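Local coordinates for 2-dehydro-3-deoxy-d-gluconate/2-dehydro-3-deoxy-phosphogluconate aldolase (Picrophilus torridus, PDB 4UXD), which is an aldolase of the dihydrodipicolinate synthetase family, built as a TIM barrel of parallel strands and surrounding helices, at residues L50-V59 with T228-H239. Sequence-based numbering, arbitrary orientation.
Sequences LIKYLEGINV and TNFSDGIVRLYH
Ile57 and Asp232, whose side chains meet, have CA atoms 5.8 Å apart, and the two backbones stay close at Leu54 and Asn229, with CA atoms separated by 6.9 Å. The C-terminal end of helix 44-56 and the turn leaving it thus run beside the loop that leads into helix 233-240. No direct hydrogen bond joins the two segments.

Tyr53 brings the CE2 edge and OH of its ring to the backbone of that loop. With CG anti to the backbone N (chi1 175°), the ring reaches across to Thr228, whose carbonyl O meets the ring edge near its plane, 3.2 Å from CE2. The phenol OH comes to rest over the Phe230–Ser231 peptide; the angle there is too poor for a hydrogen bond to Ser231 N. Thr228 O is also approached by Leu54 CD2 and, at 3.5 Å, by Ile57 CD1, so three side chains surround one carbonyl.

The other branch of Ile57, the first residue beyond the helix, packs its CG2 on Asp232 CB at 3.6 Å. Val235, in the first turn of helix 233-240, faces the turn after helix 44-56: its CG1 sits 3.3 Å from Ile57 O, and CG2 meets Val59 CG1. Leu50 places its two methyls against the amide oxygen of Asn229, which accepts a hydrogen bond from Ile33 N; Asn229 ND2 binds Gly226 O and Pro31 O. Farther along, one water bridges Asn58 O and His239 NE2, donating to the carbonyl over 2.9 Å.

Methyls and an aromatic edge against backbone carbonyls, with water supplying the polar link, suggest that shape fit, more than direct hydrogen bonding, joins the helices that follow strands 27-31 and 222-224, which are neighbours in the sheet.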
# COMPACT_ATOMS: atom_id res chain seq x y z
N LEU A 50 -16.05 34.17 -7.93
CA LEU A 50 -15.56 32.96 -8.56
C LEU A 50 -16.39 32.55 -9.77
O LEU A 50 -15.85 32.21 -10.83
CB LEU A 50 -15.53 31.81 -7.54
CG LEU A 50 -15.20 30.42 -8.11
CD1 LEU A 50 -13.87 30.45 -8.84
CD2 LEU A 50 -15.18 29.37 -7.01
N ILE A 51 -17.71 32.53 -9.58
CA ILE A 51 -18.65 32.25 -10.66
C ILE A 51 -18.43 33.19 -11.84
O ILE A 51 -18.56 32.79 -12.99
CB ILE A 51 -20.10 32.38 -10.17
CG1 ILE A 51 -20.44 31.24 -9.22
CG2 ILE A 51 -21.08 32.37 -11.34
CD1 ILE A 51 -21.64 31.50 -8.37
N LYS A 52 -18.11 34.45 -11.56
CA LYS A 52 -17.95 35.43 -12.63
C LYS A 52 -16.59 35.26 -13.31
O LYS A 52 -16.45 35.57 -14.50
CB LYS A 52 -18.12 36.85 -12.09
CG LYS A 52 -19.55 37.19 -11.63
CD LYS A 52 -20.59 36.93 -12.72
CE LYS A 52 -21.86 37.75 -12.49
NZ LYS A 52 -22.62 37.40 -11.25
N TYR A 53 -15.60 34.77 -12.56
CA TYR A 53 -14.32 34.37 -13.17
C TYR A 53 -14.47 33.14 -14.07
O TYR A 53 -13.85 33.05 -15.13
CB TYR A 53 -13.29 34.06 -12.11
CG TYR A 53 -12.00 33.54 -12.70
CD1 TYR A 53 -11.07 34.41 -13.26
CD2 TYR A 53 -11.73 32.17 -12.73
CE1 TYR A 53 -9.90 33.94 -13.81
CE2 TYR A 53 -10.54 31.69 -13.28
CZ TYR A 53 -9.63 32.58 -13.82
OH TYR A 53 -8.45 32.13 -14.39
N LEU A 54 -15.28 32.19 -13.64
CA LEU A 54 -15.45 30.96 -14.39
C LEU A 54 -16.16 31.24 -15.69
O LEU A 54 -15.79 30.69 -16.74
CB LEU A 54 -16.23 29.92 -13.56
CG LEU A 54 -15.37 29.26 -12.49
CD1 LEU A 54 -16.20 28.54 -11.45
CD2 LEU A 54 -14.39 28.29 -13.16
N GLU A 55 -17.17 32.11 -15.63
CA GLU A 55 -17.91 32.48 -16.83
C GLU A 55 -16.98 33.20 -17.82
O GLU A 55 -17.02 32.94 -19.03
CB GLU A 55 -19.10 33.34 -16.45
CG GLU A 55 -20.20 32.53 -15.77
CD GLU A 55 -21.35 33.37 -15.21
OE1 GLU A 55 -21.28 34.62 -15.24
OE2 GLU A 55 -22.32 32.76 -14.73
N GLY A 56 -16.11 34.06 -17.28
CA GLY A 56 -15.16 34.82 -18.07
C GLY A 56 -14.22 33.98 -18.94
O GLY A 56 -14.03 34.29 -20.12
N ILE A 57 -13.63 32.94 -18.36
CA ILE A 57 -12.75 32.03 -19.10
C ILE A 57 -13.50 30.91 -19.80
O ILE A 57 -12.89 30.00 -20.33
CB ILE A 57 -11.69 31.38 -18.18
CG1 ILE A 57 -12.36 30.49 -17.12
CG2 ILE A 57 -10.81 32.47 -17.52
CD1 ILE A 57 -11.40 29.79 -16.18
N ASN A 58 -14.83 30.98 -19.79
CA ASN A 58 -15.68 30.06 -20.55
C ASN A 58 -15.49 28.55 -20.25
O ASN A 58 -15.38 27.71 -21.17
CB ASN A 58 -15.48 30.31 -22.04
CG ASN A 58 -16.56 29.66 -22.90
OD1 ASN A 58 -17.72 29.60 -22.50
ND2 ASN A 58 -16.16 29.15 -24.06
N VAL A 59 -15.46 28.18 -18.97
CA VAL A 59 -15.61 26.78 -18.62
C VAL A 59 -17.03 26.42 -19.05
O VAL A 59 -17.87 27.32 -19.18
CB VAL A 59 -15.37 26.48 -17.11
CG1 VAL A 59 -14.02 27.05 -16.64
CG2 VAL A 59 -16.50 27.02 -16.23
N THR A 228 -8.84 25.52 -12.94
CA THR A 228 -9.70 26.50 -13.60
C THR A 228 -10.31 27.49 -12.59
O THR A 228 -10.90 28.49 -12.99
CB THR A 228 -10.84 25.84 -14.40
OG1 THR A 228 -11.68 25.08 -13.52
CG2 THR A 228 -10.26 24.93 -15.46
N ASN A 229 -10.15 27.23 -11.30
CA ASN A 229 -10.62 28.14 -10.28
C ASN A 229 -9.87 29.49 -10.30
O ASN A 229 -10.33 30.47 -9.72
CB ASN A 229 -10.48 27.51 -8.89
CG ASN A 229 -11.59 26.54 -8.59
OD1 ASN A 229 -12.68 26.94 -8.18
ND2 ASN A 229 -11.33 25.25 -8.78
N PHE A 230 -8.72 29.53 -10.96
CA PHE A 230 -7.88 30.72 -10.96
C PHE A 230 -6.89 30.73 -12.13
O PHE A 230 -5.96 31.52 -12.15
CB PHE A 230 -7.12 30.81 -9.64
CG PHE A 230 -6.66 29.49 -9.13
CD1 PHE A 230 -5.51 28.90 -9.62
CD2 PHE A 230 -7.39 28.81 -8.17
CE1 PHE A 230 -5.10 27.68 -9.16
CE2 PHE A 230 -6.99 27.59 -7.71
CZ PHE A 230 -5.85 27.02 -8.19
N SER A 231 -7.12 29.88 -13.11
CA SER A 231 -6.27 29.81 -14.29
C SER A 231 -7.07 29.36 -15.51
O SER A 231 -7.85 28.42 -15.43
CB SER A 231 -5.10 28.87 -14.04
OG SER A 231 -4.26 28.81 -15.17
N ASP A 232 -6.87 30.06 -16.62
CA ASP A 232 -7.54 29.73 -17.87
C ASP A 232 -6.75 28.70 -18.70
O ASP A 232 -7.21 28.26 -19.77
CB ASP A 232 -7.76 31.00 -18.70
CG ASP A 232 -6.45 31.64 -19.14
OD1 ASP A 232 -5.41 31.41 -18.48
OD2 ASP A 232 -6.45 32.38 -20.15
N GLY A 233 -5.56 28.33 -18.21
CA GLY A 233 -4.67 27.42 -18.91
C GLY A 233 -5.34 26.18 -19.49
O GLY A 233 -5.25 25.91 -20.68
N ILE A 234 -6.04 25.44 -18.64
CA ILE A 234 -6.76 24.26 -19.08
C ILE A 234 -7.77 24.57 -20.18
O ILE A 234 -7.96 23.74 -21.06
CB ILE A 234 -7.50 23.59 -17.90
CG1 ILE A 234 -6.52 22.73 -17.10
CG2 ILE A 234 -8.69 22.73 -18.37
CD1 ILE A 234 -5.99 21.52 -17.85
N VAL A 235 -8.42 25.73 -20.14
CA VAL A 235 -9.46 26.01 -21.13
C VAL A 235 -8.89 26.38 -22.51
O VAL A 235 -9.41 25.93 -23.54
CB VAL A 235 -10.40 27.12 -20.65
CG1 VAL A 235 -11.48 27.40 -21.71
CG2 VAL A 235 -11.04 26.71 -19.35
N ARG A 236 -7.84 27.19 -22.52
CA ARG A 236 -7.09 27.45 -23.75
C ARG A 236 -6.69 26.13 -24.38
O ARG A 236 -6.94 25.89 -25.56
CB ARG A 236 -5.84 28.31 -23.48
CG ARG A 236 -6.15 29.69 -22.89
CD ARG A 236 -4.95 30.63 -22.90
NE ARG A 236 -4.07 30.42 -21.76
CZ ARG A 236 -2.87 29.85 -21.79
NH1 ARG A 236 -2.35 29.40 -22.94
NH2 ARG A 236 -2.17 29.73 -20.67
N LEU A 237 -6.07 25.27 -23.58
CA LEU A 237 -5.63 23.95 -24.02
C LEU A 237 -6.71 23.21 -24.79
O LEU A 237 -6.48 22.77 -25.92
CB LEU A 237 -5.19 23.11 -22.82
CG LEU A 237 -4.62 21.73 -23.11
CD1 LEU A 237 -3.74 21.32 -21.96
CD2 LEU A 237 -5.70 20.66 -23.33
N TYR A 238 -7.88 23.06 -24.18
CA TYR A 238 -8.99 22.32 -24.78
C TYR A 238 -9.44 22.91 -26.11
O TYR A 238 -9.81 22.17 -27.03
CB TYR A 238 -10.17 22.28 -23.81
CG TYR A 238 -11.40 21.59 -24.36
CD1 TYR A 238 -12.35 22.29 -25.10
CD2 TYR A 238 -11.62 20.24 -24.14
CE1 TYR A 238 -13.47 21.67 -25.61
CE2 TYR A 238 -12.74 19.60 -24.64
CZ TYR A 238 -13.67 20.32 -25.37
OH TYR A 238 -14.79 19.69 -25.87
N HIS A 239 -9.42 24.24 -26.23
CA HIS A 239 -9.90 24.89 -27.45
C HIS A 239 -8.82 24.89 -28.52
O HIS A 239 -9.12 24.78 -29.71
CB HIS A 239 -10.38 26.31 -27.15
CG HIS A 239 -11.70 26.35 -26.45
ND1 HIS A 239 -12.85 26.82 -27.06
CD2 HIS A 239 -12.07 25.95 -25.21
CE1 HIS A 239 -13.86 26.71 -26.22
NE2 HIS A 239 -13.42 26.19 -25.09
O HOH W 1 -14.60 25.22 -22.45